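Local coordinates for protein beta-galactosidase (Trichoderma reesei, PDB 3OG2) that probably hydrolyses terminal non-reducing beta-D-galactose residues from beta-D-galactosides, as a glycoprotein of glycoside hydrolase family 35, at residues A251-G256 with A413-T418; F307-M312 with R448-H453; G851-S856 with L920-G925; F886-L891 with D953-V958. One frame throughout, in Å; residues are numbered along the deposited sequence. Where two conformers were deposited one is given.

Contact 1: residues A251-G256 with A413-T418; sequences AWPDNG and ANYSST. With NAG (2-acetamido-2-deoxy-beta-D-glucopyranose), chain D.
Tyr-415 sets its ring beside the indole of Trp-252 and its hydroxyl against the backbone of the Pro-253 turn, where a loop of the family 35 TIM-barrel region meets a loop of the second beta-galactosidase domain. Each side brings a beta turn: a type II turn from Pro-253 to Gly-256, and a type I turn from Asn-414 to Ser-417. The phenol hydroxyl of Tyr-415 donates a hydrogen bond to Pro-253 O, 2.7 Å from OH, and that oxygen lies at the edge of the ring, in its plane. Pro-253 O also accepts the amide of Gly-256 that closes its turn; the two donors reach it from opposite faces of the carbonyl plane, so the tyrosine grips the turn at its own closing atom. Trp-252 and Tyr-415 lie nearly parallel, planes at 17°, but slid so far apart that they barely overlap; contact is made by Trp-252 CE3 with Tyr-415 CE2 at 3.5 Å. With chi1 at 86°, Tyr-415 CG stands between its backbone N and carbonyl carbon, which lays the ring back across the neighbouring loop. Elsewhere, the indole receives Arg-448 in a cation-pi contact and Phe-307 edge-to-face. Ser-416 adds a water-mediated link, its OG bonded to a water that accepts from Trp-252 N. Asn-414 carries the N-linked glycan through ND2, and its OD1 accepts from Ser-416 N in an Asx turn. A second water lies within bonding distance of both Asn-414 OD1 and Asp-254 OD1, the latter 3.2 Å from C8 of the sugar's acetamide.

Contact 2: residues F307-M312 with R448-H453; sequences FYKNNM and RDSKIH
Lys-309 reaches from the helix 307-312 along the strand segment at Ser-450, and nearly all of the close packing hangs on this one side chain. Its chain is extended beyond CG, which carries the ammonium past Ser-450 to the strand backbone: NZ donates to Ser-450 O at 2.9 Å, tilted 27° from the carbonyl plane. On the way, CB lies 3.8 Å from Ser-450 OG, and CD passes 4.0 Å from Ile-452 CG1. The serine hydroxyl itself is bonded to Val-410 O on the adjoining strand. Glu-470 supplies the charge partner of Lys-309 NZ and also accepts from the backbone N of Ile-452, so one carboxylate holds both sides of the contact.

Packing is sparser toward the C-terminal end of the helix segment, where Met-312 SD meets Ile-452 CD1 at 4.0 Å, the two chains crossing at about a right angle; Ile-452 was modelled in two conformers. Near Asp-449 the contact turns polar, with one bound water filling in. It lies close to Asp-449 OD1 and receives only a weak bond from Lys-309 NZ, while Asp-449 OD2 forms a salt bridge with Lys-451 NZ, 3.0 Å away. Lys-451 NZ also pairs with Glu-491, and Asp-449 OD2 with Arg-552.

Helix and strand run at 35° to each other with axes 8.4 Å apart. This is a helix of the TIM-barrel region laid against the antiparallel sheet of the second domain, an interdomain helix-on-sheet interface.

Contact 3: residues G851-S856 with L920-G925; sequences GFHLPS and LLYVNG
His-853 meets Tyr-922 through its beta carbon, which sits squarely over the phenol ring: CB is 3.7 Å from the ring centroid and 12° off the normal, a CH-pi contact. The imidazole leans over the CE1 rim of the phenol, the pair oblique with planes at 51° and ND1 3.3 Å from Tyr-922 CE1. A chi1 of 59° places His-853 CG between its backbone N and carbonyl carbon, swinging the imidazole toward Tyr-922 and Gly-925. ND1 donates a weak hydrogen bond to Gly-925 O, 3.4 Å from ND1, which lies at the edge of the imidazole.

The backbones come together at the same glycine. Gly-925 CA points a hydrogen at His-853 O, and a water ties the pair again, donating to that carbonyl and accepting from Gly-925 N at 2.8 Å. Leu-854 CD2 and the ring of Pro-855 close in beside it, with Pro-855 CG 3.7 Å from the carbonyl carbon of Asn-924. The backbone at Gly-925 is in a conformation open chiefly to glycine.

Further out, Glu-848 touches both rings, taking a hydrogen bond from Tyr-922 OH by its carboxylate and a weak one from His-853 NE2 by its backbone O. Asn-841 is a further donor to Gly-925 O. The loop follows helix 846-850, ended at Gly-851 by a Schellman motif and continued by a type I turn to Leu-854; it packs on the turn between strands 917-923 and 926-932, a beta hairpin of the C-terminal all-beta region.

Contact 4: residues F886-L891 with D953-V958; sequences FYAAKL and DNWIGV
Tyr-887 and Val-958 form the first of the hydrogen-bonded pairs that join 886-891 to 953-958, each backbone N bonding the other's O at 2.8 Å. Ala-889 and Ile-956 repeat the exchange, and the bond from Ile-956 N to Ala-889 O is nearly straight, 178° at the hydrogen. Between them, at the non-hydrogen-bonded positions, alpha carbons turn their hydrogens to carbonyls, as with Gly-957 CA and Tyr-887 O.

At the far end Leu-891 N donates to Asn-954 O, 2.7 Å away. Leu-891 O takes two bonds from one residue: Asn-954 ND2 arrives nearly end-on at 3.1 Å, the oxygen in the plane of the amide, whereas Asn-954 N comes from above the carbonyl plane. The amide oxygen of Asn-954 is held by Asp-949 N and Asn-924 ND2, which fixes the flip of the group.

Lys-890 lays its CB over the six-membered ring of Trp-955, 4.1 Å from the centroid. A bend at chi3, -93°, then carries the chain to Asp-953, where NZ and OD2 form a long salt bridge of 3.5 Å. On the other face of the sheet, Leu-891 CD2 rests on Ile-956 CG1 at 3.7 Å.

Both strands are interior members of an antiparallel sheet: 883-894 has 663-666 on its far side, 953-962 has 917-923, and Phe-886 stacks on Phe-847 of helix 846-850.

How the contacts relate
The four contacts form two clusters on opposite sides of the chain's centre. Contacts 1 and 2, centres 13 Å apart, join the barrel region to the second domain and meet through Arg-448: its NE is 2.8 Å from Ser-416 O and its N 2.9 Å from Ser-417 O, while Tyr-415 packs on Phe-307. Contacts 3 and 4, centres 7 Å apart, share one antiparallel sheet; Tyr-922 O lies 2.8 Å from Gly-957 N, and Asn-924 OD1 probably bonds Trp-955 N. Between clusters the closest atoms, those of contacts 2 and 3, are about 29 Å apart. None of the contacts includes a galactose-binding residue; contact 1 alone carries a glycan attachment.

Contact 1: residues A251-G256 with A413-T418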
# COMPACT_ATOMS: atom_id res chain seq x y z
N ALA A 251 -16.05 15.33 4.40
CA ALA A 251 -17.33 14.77 4.85
C ALA A 251 -17.11 13.42 5.53
O ALA A 251 -16.54 12.49 4.97
CB ALA A 251 -18.27 14.62 3.67
N TRP A 252 -17.54 13.37 6.79
CA TRP A 252 -17.56 12.21 7.66
C TRP A 252 -19.04 11.96 7.95
O TRP A 252 -19.64 12.58 8.82
CB TRP A 252 -16.80 12.39 8.96
CG TRP A 252 -15.31 12.54 8.80
CD1 TRP A 252 -14.57 12.71 7.66
CD2 TRP A 252 -14.40 12.50 9.92
NE1 TRP A 252 -13.24 12.79 8.01
CE2 TRP A 252 -13.11 12.65 9.38
CE3 TRP A 252 -14.57 12.35 11.29
CZ2 TRP A 252 -11.96 12.66 10.19
CZ3 TRP A 252 -13.44 12.35 12.09
CH2 TRP A 252 -12.17 12.50 11.55
N PRO A 253 -19.61 11.03 7.27
CA PRO A 253 -21.07 10.87 7.35
C PRO A 253 -21.54 10.31 8.69
O PRO A 253 -20.80 9.64 9.41
CB PRO A 253 -21.45 9.87 6.26
CG PRO A 253 -20.18 9.33 5.76
CD PRO A 253 -19.00 10.09 6.34
N ASP A 254 -22.80 10.69 8.94
CA ASP A 254 -23.49 10.19 10.12
C ASP A 254 -23.37 8.66 10.12
O ASP A 254 -23.41 7.89 9.15
CB ASP A 254 -24.92 10.66 10.20
CG ASP A 254 -25.18 12.08 10.69
OD1 ASP A 254 -24.26 12.82 11.14
OD2 ASP A 254 -26.34 12.57 10.65
N ASN A 255 -23.17 8.15 11.31
CA ASN A 255 -23.07 6.73 11.55
C ASN A 255 -21.83 6.12 10.94
O ASN A 255 -21.78 4.90 10.98
CB ASN A 255 -24.28 5.96 10.98
CG ASN A 255 -25.58 6.44 11.59
OD1 ASN A 255 -25.67 6.80 12.77
ND2 ASN A 255 -26.61 6.44 10.75
N GLY A 256 -20.86 6.86 10.47
CA GLY A 256 -19.63 6.24 9.90
C GLY A 256 -18.72 5.65 10.96
O GLY A 256 -17.90 4.75 10.67
N ALA A 413 -19.09 13.77 21.02
CA ALA A 413 -20.28 12.93 20.94
C ALA A 413 -20.78 12.76 19.51
O ALA A 413 -21.18 11.67 19.11
CB ALA A 413 -21.42 13.54 21.76
N ASN A 414 -20.78 13.83 18.71
CA ASN A 414 -20.86 13.76 17.27
C ASN A 414 -19.42 13.57 16.78
O ASN A 414 -18.64 14.49 16.81
CB ASN A 414 -21.48 15.05 16.71
CG ASN A 414 -21.43 15.02 15.19
OD1 ASN A 414 -20.95 14.10 14.53
ND2 ASN A 414 -21.90 16.12 14.59
N TYR A 415 -19.09 12.36 16.35
CA TYR A 415 -17.71 12.00 16.08
C TYR A 415 -17.14 12.87 14.96
O TYR A 415 -15.90 12.92 14.85
CB TYR A 415 -17.55 10.50 15.74
CG TYR A 415 -17.77 10.21 14.26
CD1 TYR A 415 -19.05 10.09 13.72
CD2 TYR A 415 -16.69 10.05 13.43
CE1 TYR A 415 -19.29 9.84 12.40
CE2 TYR A 415 -16.87 9.81 12.08
CZ TYR A 415 -18.15 9.70 11.58
OH TYR A 415 -18.29 9.45 10.25
N SER A 416 -17.97 13.42 14.10
CA SER A 416 -17.59 14.24 12.94
C SER A 416 -17.26 15.66 13.35
O SER A 416 -16.75 16.45 12.54
CB SER A 416 -18.79 14.18 11.95
OG SER A 416 -18.62 15.19 10.92
N SER A 417 -17.62 16.05 14.57
CA SER A 417 -17.62 17.45 14.96
C SER A 417 -16.26 18.12 14.79
O SER A 417 -15.21 17.59 15.19
CB SER A 417 -18.01 17.58 16.43
OG SER A 417 -17.98 18.99 16.76
N THR A 418 -16.31 19.32 14.20
CA THR A 418 -15.10 20.11 14.08
C THR A 418 -15.11 21.23 15.11
O THR A 418 -14.25 22.12 15.05
CB THR A 418 -15.02 20.76 12.68
OG1 THR A 418 -16.22 21.50 12.44
CG2 THR A 418 -14.92 19.63 11.62
C1 NAG D . -21.58 16.40 13.20
C2 NAG D . -22.92 16.94 12.71
C3 NAG D . -22.77 17.45 11.28
C4 NAG D . -21.51 18.26 10.95
C5 NAG D . -20.25 17.66 11.58
C6 NAG D . -19.03 18.57 11.55
C7 NAG D . -24.83 15.69 13.70
C8 NAG D . -25.54 14.36 13.62
N2 NAG D . -23.96 15.93 12.71
O3 NAG D . -23.98 18.02 10.83
O4 NAG D . -21.37 18.22 9.55
O5 NAG D . -20.59 17.36 12.92
O6 NAG D . -19.25 19.69 12.43
O7 NAG D . -25.36 16.57 14.39
O HOH W 1 -18.91 15.66 8.07
O HOH W 2 -22.09 12.37 12.84

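Contact 2: residues F307-M312 with R448-H453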
# COMPACT_ATOMS: atom_id res chain seq x y z
N PHE A 307 -10.50 7.72 14.35
CA PHE A 307 -10.90 6.34 14.09
C PHE A 307 -9.96 5.30 14.67
O PHE A 307 -10.41 4.22 15.09
CB PHE A 307 -11.01 6.09 12.56
CG PHE A 307 -12.27 6.66 11.94
CD1 PHE A 307 -12.38 8.00 11.64
CD2 PHE A 307 -13.33 5.75 11.66
CE1 PHE A 307 -13.51 8.48 11.03
CE2 PHE A 307 -14.50 6.26 11.07
CZ PHE A 307 -14.58 7.60 10.75
N TYR A 308 -8.66 5.56 14.71
CA TYR A 308 -7.74 4.52 15.23
C TYR A 308 -7.88 4.43 16.74
O TYR A 308 -7.89 3.34 17.32
CB TYR A 308 -6.30 4.72 14.82
CG TYR A 308 -6.05 4.61 13.31
CD1 TYR A 308 -7.06 4.36 12.40
CD2 TYR A 308 -4.75 4.75 12.85
CE1 TYR A 308 -6.79 4.26 11.05
CE2 TYR A 308 -4.47 4.66 11.49
CZ TYR A 308 -5.50 4.41 10.60
OH TYR A 308 -5.21 4.33 9.26
N LYS A 309 -8.01 5.58 17.43
CA LYS A 309 -8.25 5.50 18.89
C LYS A 309 -9.62 4.89 19.17
O LYS A 309 -9.77 4.28 20.23
CB LYS A 309 -8.11 6.89 19.50
CG LYS A 309 -6.65 7.38 19.43
CD LYS A 309 -6.48 8.80 19.96
CE LYS A 309 -5.05 9.30 19.64
NZ LYS A 309 -4.76 10.60 20.23
N ASN A 310 -10.59 5.02 18.24
CA ASN A 310 -11.86 4.32 18.46
C ASN A 310 -11.69 2.81 18.41
O ASN A 310 -12.49 2.08 19.02
CB ASN A 310 -12.84 4.78 17.38
CG ASN A 310 -14.21 4.21 17.58
OD1 ASN A 310 -14.85 4.49 18.63
ND2 ASN A 310 -14.68 3.43 16.61
N ASN A 311 -10.70 2.28 17.70
CA ASN A 311 -10.42 0.86 17.72
C ASN A 311 -9.70 0.47 19.01
O ASN A 311 -9.93 -0.63 19.53
CB ASN A 311 -9.57 0.47 16.49
CG ASN A 311 -10.37 0.66 15.21
OD1 ASN A 311 -11.60 0.56 15.19
ND2 ASN A 311 -9.66 0.94 14.10
N MET A 312 -8.82 1.37 19.50
CA MET A 312 -8.24 1.13 20.82
C MET A 312 -9.34 1.16 21.89
O MET A 312 -9.26 0.43 22.88
CB MET A 312 -7.18 2.20 21.14
CG MET A 312 -6.06 2.13 20.05
SD MET A 312 -4.96 3.54 20.27
CE MET A 312 -4.26 3.66 18.58
N ARG A 448 -12.31 17.28 15.47
CA ARG A 448 -11.82 15.97 14.94
C ARG A 448 -10.56 15.52 15.63
O ARG A 448 -9.58 15.08 15.01
CB ARG A 448 -11.67 16.05 13.42
CG ARG A 448 -13.08 16.13 12.84
CD ARG A 448 -13.09 16.15 11.33
NE ARG A 448 -14.48 16.17 10.88
CZ ARG A 448 -14.87 16.17 9.61
NH1 ARG A 448 -13.98 16.13 8.64
NH2 ARG A 448 -16.18 16.22 9.36
N ASP A 449 -10.60 15.60 16.95
CA ASP A 449 -9.53 15.04 17.80
C ASP A 449 -10.14 14.02 18.74
O ASP A 449 -11.34 14.04 19.04
CB ASP A 449 -8.81 16.16 18.56
CG ASP A 449 -7.47 15.69 19.06
OD1 ASP A 449 -6.95 14.57 18.74
OD2 ASP A 449 -6.83 16.42 19.89
N SER A 450 -9.29 13.12 19.19
CA SER A 450 -9.66 12.13 20.23
C SER A 450 -8.42 11.93 21.09
O SER A 450 -7.30 11.97 20.60
CB SER A 450 -10.09 10.84 19.55
OG SER A 450 -10.37 9.83 20.50
N LYS A 451 -8.63 11.71 22.39
CA LYS A 451 -7.51 11.58 23.31
C LYS A 451 -7.66 10.32 24.11
O LYS A 451 -8.78 9.91 24.34
CB LYS A 451 -7.44 12.76 24.28
CG LYS A 451 -7.12 14.03 23.46
CD LYS A 451 -6.28 15.04 24.18
CE LYS A 451 -6.36 16.35 23.41
NZ LYS A 451 -5.22 16.42 22.45
N ILE A 452 -6.54 9.79 24.57
CA ILE A 452 -6.53 8.74 25.57
C ILE A 452 -5.96 9.33 26.86
O ILE A 452 -4.83 9.77 26.93
CB ILE A 452 -5.74 7.50 25.12
CG1 ILE A 452 -5.95 7.28 23.62
CG2 ILE A 452 -6.10 6.30 26.00
CD1 ILE A 452 -6.42 5.91 23.18
N HIS A 453 -6.81 9.36 27.90
CA HIS A 453 -6.38 9.73 29.25
C HIS A 453 -6.10 8.44 30.01
O HIS A 453 -6.68 7.40 29.70
CB HIS A 453 -7.41 10.56 29.98
CG HIS A 453 -7.84 11.79 29.25
ND1 HIS A 453 -6.97 12.60 28.52
CD2 HIS A 453 -9.03 12.39 29.15
CE1 HIS A 453 -7.65 13.64 28.00
NE2 HIS A 453 -8.92 13.52 28.37
O HOH W 3 -4.66 13.86 20.05

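Contact 3: residues G851-S856 with L920-G925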
# COMPACT_ATOMS: atom_id res chain seq x y z
N GLY A 851 9.93 -6.51 -28.42
CA GLY A 851 10.94 -6.22 -27.40
C GLY A 851 11.52 -4.82 -27.55
O GLY A 851 12.55 -4.54 -26.91
N PHE A 852 10.92 -3.95 -28.37
CA PHE A 852 11.50 -2.62 -28.62
C PHE A 852 11.39 -1.70 -27.42
O PHE A 852 12.06 -0.67 -27.43
CB PHE A 852 10.86 -1.92 -29.82
CG PHE A 852 11.16 -2.57 -31.15
CD1 PHE A 852 12.18 -3.51 -31.30
CD2 PHE A 852 10.39 -2.24 -32.26
CE1 PHE A 852 12.43 -4.08 -32.56
CE2 PHE A 852 10.67 -2.75 -33.52
CZ PHE A 852 11.68 -3.68 -33.66
N HIS A 853 10.64 -2.03 -26.39
CA HIS A 853 10.61 -1.32 -25.13
C HIS A 853 11.78 -1.65 -24.22
O HIS A 853 11.89 -1.03 -23.14
CB HIS A 853 9.30 -1.66 -24.38
CG HIS A 853 9.16 -3.12 -24.11
ND1 HIS A 853 9.21 -3.75 -22.88
CD2 HIS A 853 8.94 -4.06 -25.05
CE1 HIS A 853 9.02 -5.07 -23.10
NE2 HIS A 853 8.88 -5.24 -24.41
N LEU A 854 12.62 -2.59 -24.58
CA LEU A 854 13.70 -3.00 -23.70
C LEU A 854 14.92 -2.11 -23.83
O LEU A 854 15.04 -1.40 -24.84
CB LEU A 854 14.08 -4.47 -23.98
CG LEU A 854 12.94 -5.47 -23.73
CD1 LEU A 854 13.33 -6.84 -24.29
CD2 LEU A 854 12.60 -5.54 -22.27
N PRO A 855 15.78 -2.08 -22.82
CA PRO A 855 16.96 -1.20 -22.90
C PRO A 855 17.80 -1.51 -24.13
O PRO A 855 17.93 -2.65 -24.59
CB PRO A 855 17.74 -1.54 -21.64
CG PRO A 855 16.68 -2.00 -20.69
CD PRO A 855 15.65 -2.74 -21.51
N SER A 856 18.42 -0.46 -24.67
CA SER A 856 19.30 -0.59 -25.85
C SER A 856 18.59 -1.20 -27.06
O SER A 856 18.96 -2.23 -27.64
CB SER A 856 20.53 -1.44 -25.50
OG SER A 856 21.29 -0.85 -24.49
N LEU A 920 1.61 4.66 -23.02
CA LEU A 920 2.27 3.75 -22.10
C LEU A 920 3.69 4.30 -21.85
O LEU A 920 4.36 4.69 -22.81
CB LEU A 920 2.37 2.35 -22.66
CG LEU A 920 1.05 1.68 -23.00
CD1 LEU A 920 1.30 0.41 -23.78
CD2 LEU A 920 0.34 1.33 -21.68
N LEU A 921 4.09 4.27 -20.59
CA LEU A 921 5.41 4.73 -20.18
C LEU A 921 6.29 3.51 -19.85
O LEU A 921 5.85 2.70 -19.02
CB LEU A 921 5.29 5.66 -18.96
CG LEU A 921 6.61 6.08 -18.34
CD1 LEU A 921 7.42 7.02 -19.26
CD2 LEU A 921 6.30 6.80 -17.02
N TYR A 922 7.45 3.38 -20.42
CA TYR A 922 8.40 2.34 -20.09
C TYR A 922 9.68 2.96 -19.59
O TYR A 922 10.13 3.98 -20.12
CB TYR A 922 8.67 1.52 -21.32
CG TYR A 922 7.62 0.50 -21.65
CD1 TYR A 922 7.84 -0.78 -21.13
CD2 TYR A 922 6.50 0.66 -22.45
CE1 TYR A 922 7.06 -1.89 -21.28
CE2 TYR A 922 5.67 -0.50 -22.61
CZ TYR A 922 5.93 -1.71 -22.05
OH TYR A 922 5.13 -2.86 -22.25
N VAL A 923 10.22 2.35 -18.57
CA VAL A 923 11.55 2.75 -18.05
C VAL A 923 12.41 1.50 -17.94
O VAL A 923 12.08 0.61 -17.14
CB VAL A 923 11.44 3.48 -16.72
CG1 VAL A 923 12.86 3.78 -16.23
CG2 VAL A 923 10.58 4.73 -16.88
N ASN A 924 13.48 1.40 -18.68
CA ASN A 924 14.37 0.26 -18.70
C ASN A 924 13.60 -1.04 -18.81
O ASN A 924 13.90 -2.06 -18.20
CB ASN A 924 15.26 0.26 -17.44
CG ASN A 924 16.20 1.46 -17.47
OD1 ASN A 924 16.67 1.84 -18.55
ND2 ASN A 924 16.47 2.08 -16.34
N GLY A 925 12.61 -0.98 -19.69
CA GLY A 925 11.83 -2.16 -20.07
C GLY A 925 10.63 -2.43 -19.16
O GLY A 925 9.78 -3.26 -19.53
O HOH W 4 12.17 1.11 -21.54

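Contact 4: residues F886-L891 with D953-V958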
# COMPACT_ATOMS: atom_id res chain seq x y z
N PHE A 886 5.61 4.29 -31.27
CA PHE A 886 6.38 4.12 -30.06
C PHE A 886 7.66 4.96 -30.17
O PHE A 886 8.29 4.96 -31.22
CB PHE A 886 6.72 2.63 -29.86
CG PHE A 886 7.62 2.42 -28.66
CD1 PHE A 886 7.18 2.69 -27.38
CD2 PHE A 886 8.92 1.93 -28.83
CE1 PHE A 886 8.01 2.48 -26.28
CE2 PHE A 886 9.76 1.75 -27.74
CZ PHE A 886 9.31 2.02 -26.43
N TYR A 887 7.97 5.63 -29.09
CA TYR A 887 9.09 6.55 -28.99
C TYR A 887 10.07 6.07 -27.93
O TYR A 887 9.66 5.72 -26.82
CB TYR A 887 8.60 7.93 -28.62
CG TYR A 887 7.63 8.53 -29.64
CD1 TYR A 887 6.26 8.38 -29.53
CD2 TYR A 887 8.16 9.24 -30.71
CE1 TYR A 887 5.43 8.94 -30.48
CE2 TYR A 887 7.33 9.81 -31.66
CZ TYR A 887 5.95 9.66 -31.54
OH TYR A 887 5.08 10.20 -32.46
N ALA A 888 11.36 6.10 -28.25
CA ALA A 888 12.37 5.67 -27.29
C ALA A 888 13.50 6.71 -27.22
O ALA A 888 13.86 7.30 -28.24
CB ALA A 888 12.99 4.32 -27.63
N ALA A 889 14.07 6.87 -26.02
CA ALA A 889 15.20 7.81 -25.90
C ALA A 889 16.09 7.36 -24.77
O ALA A 889 15.60 6.78 -23.79
CB ALA A 889 14.73 9.24 -25.67
N LYS A 890 17.38 7.63 -24.88
CA LYS A 890 18.29 7.41 -23.80
C LYS A 890 18.24 8.61 -22.85
O LYS A 890 18.27 9.76 -23.25
CB LYS A 890 19.72 7.28 -24.37
CG LYS A 890 20.73 6.91 -23.28
CD LYS A 890 22.14 6.86 -23.90
CE LYS A 890 22.53 5.48 -24.35
NZ LYS A 890 23.83 5.52 -25.11
N LEU A 891 18.16 8.31 -21.55
CA LEU A 891 18.12 9.31 -20.50
C LEU A 891 19.28 9.04 -19.57
O LEU A 891 19.18 8.20 -18.70
CB LEU A 891 16.78 9.24 -19.75
CG LEU A 891 16.66 10.09 -18.47
CD1 LEU A 891 16.84 11.56 -18.71
CD2 LEU A 891 15.30 9.75 -17.79
N ASP A 953 23.05 5.18 -17.87
CA ASP A 953 22.12 5.33 -18.97
C ASP A 953 20.82 4.64 -18.62
O ASP A 953 20.79 3.54 -18.04
CB ASP A 953 22.69 4.69 -20.24
CG ASP A 953 23.78 5.53 -20.87
OD1 ASP A 953 23.88 6.74 -20.50
OD2 ASP A 953 24.54 5.03 -21.72
N ASN A 954 19.74 5.28 -18.94
CA ASN A 954 18.40 4.70 -18.86
C ASN A 954 17.78 4.77 -20.25
O ASN A 954 18.20 5.62 -21.05
CB ASN A 954 17.55 5.52 -17.89
CG ASN A 954 18.13 5.48 -16.50
OD1 ASN A 954 17.88 4.52 -15.75
ND2 ASN A 954 18.90 6.50 -16.16
N TRP A 955 16.81 3.91 -20.49
CA TRP A 955 16.02 3.96 -21.74
C TRP A 955 14.60 4.26 -21.33
O TRP A 955 14.06 3.54 -20.45
CB TRP A 955 16.13 2.58 -22.41
CG TRP A 955 17.43 2.68 -23.21
CD1 TRP A 955 18.65 2.22 -22.76
CD2 TRP A 955 17.61 3.27 -24.50
NE1 TRP A 955 19.57 2.49 -23.74
CE2 TRP A 955 18.97 3.13 -24.81
CE3 TRP A 955 16.78 3.90 -25.44
CZ2 TRP A 955 19.51 3.60 -26.02
CZ3 TRP A 955 17.31 4.37 -26.65
CH2 TRP A 955 18.69 4.21 -26.94
N ILE A 956 14.01 5.29 -21.91
CA ILE A 956 12.65 5.72 -21.64
C ILE A 956 11.79 5.54 -22.90
O ILE A 956 12.20 5.92 -23.99
CB ILE A 956 12.58 7.18 -21.18
CG1 ILE A 956 13.19 7.43 -19.80
CG2 ILE A 956 11.15 7.69 -21.23
CD1 ILE A 956 12.55 6.61 -18.70
N GLY A 957 10.61 4.97 -22.72
CA GLY A 957 9.75 4.66 -23.85
C GLY A 957 8.40 5.28 -23.64
O GLY A 957 7.86 5.27 -22.52
N VAL A 958 7.81 5.81 -24.70
CA VAL A 958 6.46 6.31 -24.66
C VAL A 958 5.72 5.77 -25.89
O VAL A 958 6.08 6.07 -27.03
CB VAL A 958 6.43 7.84 -24.67
CG1 VAL A 958 4.99 8.36 -24.68
CG2 VAL A 958 7.21 8.41 -23.51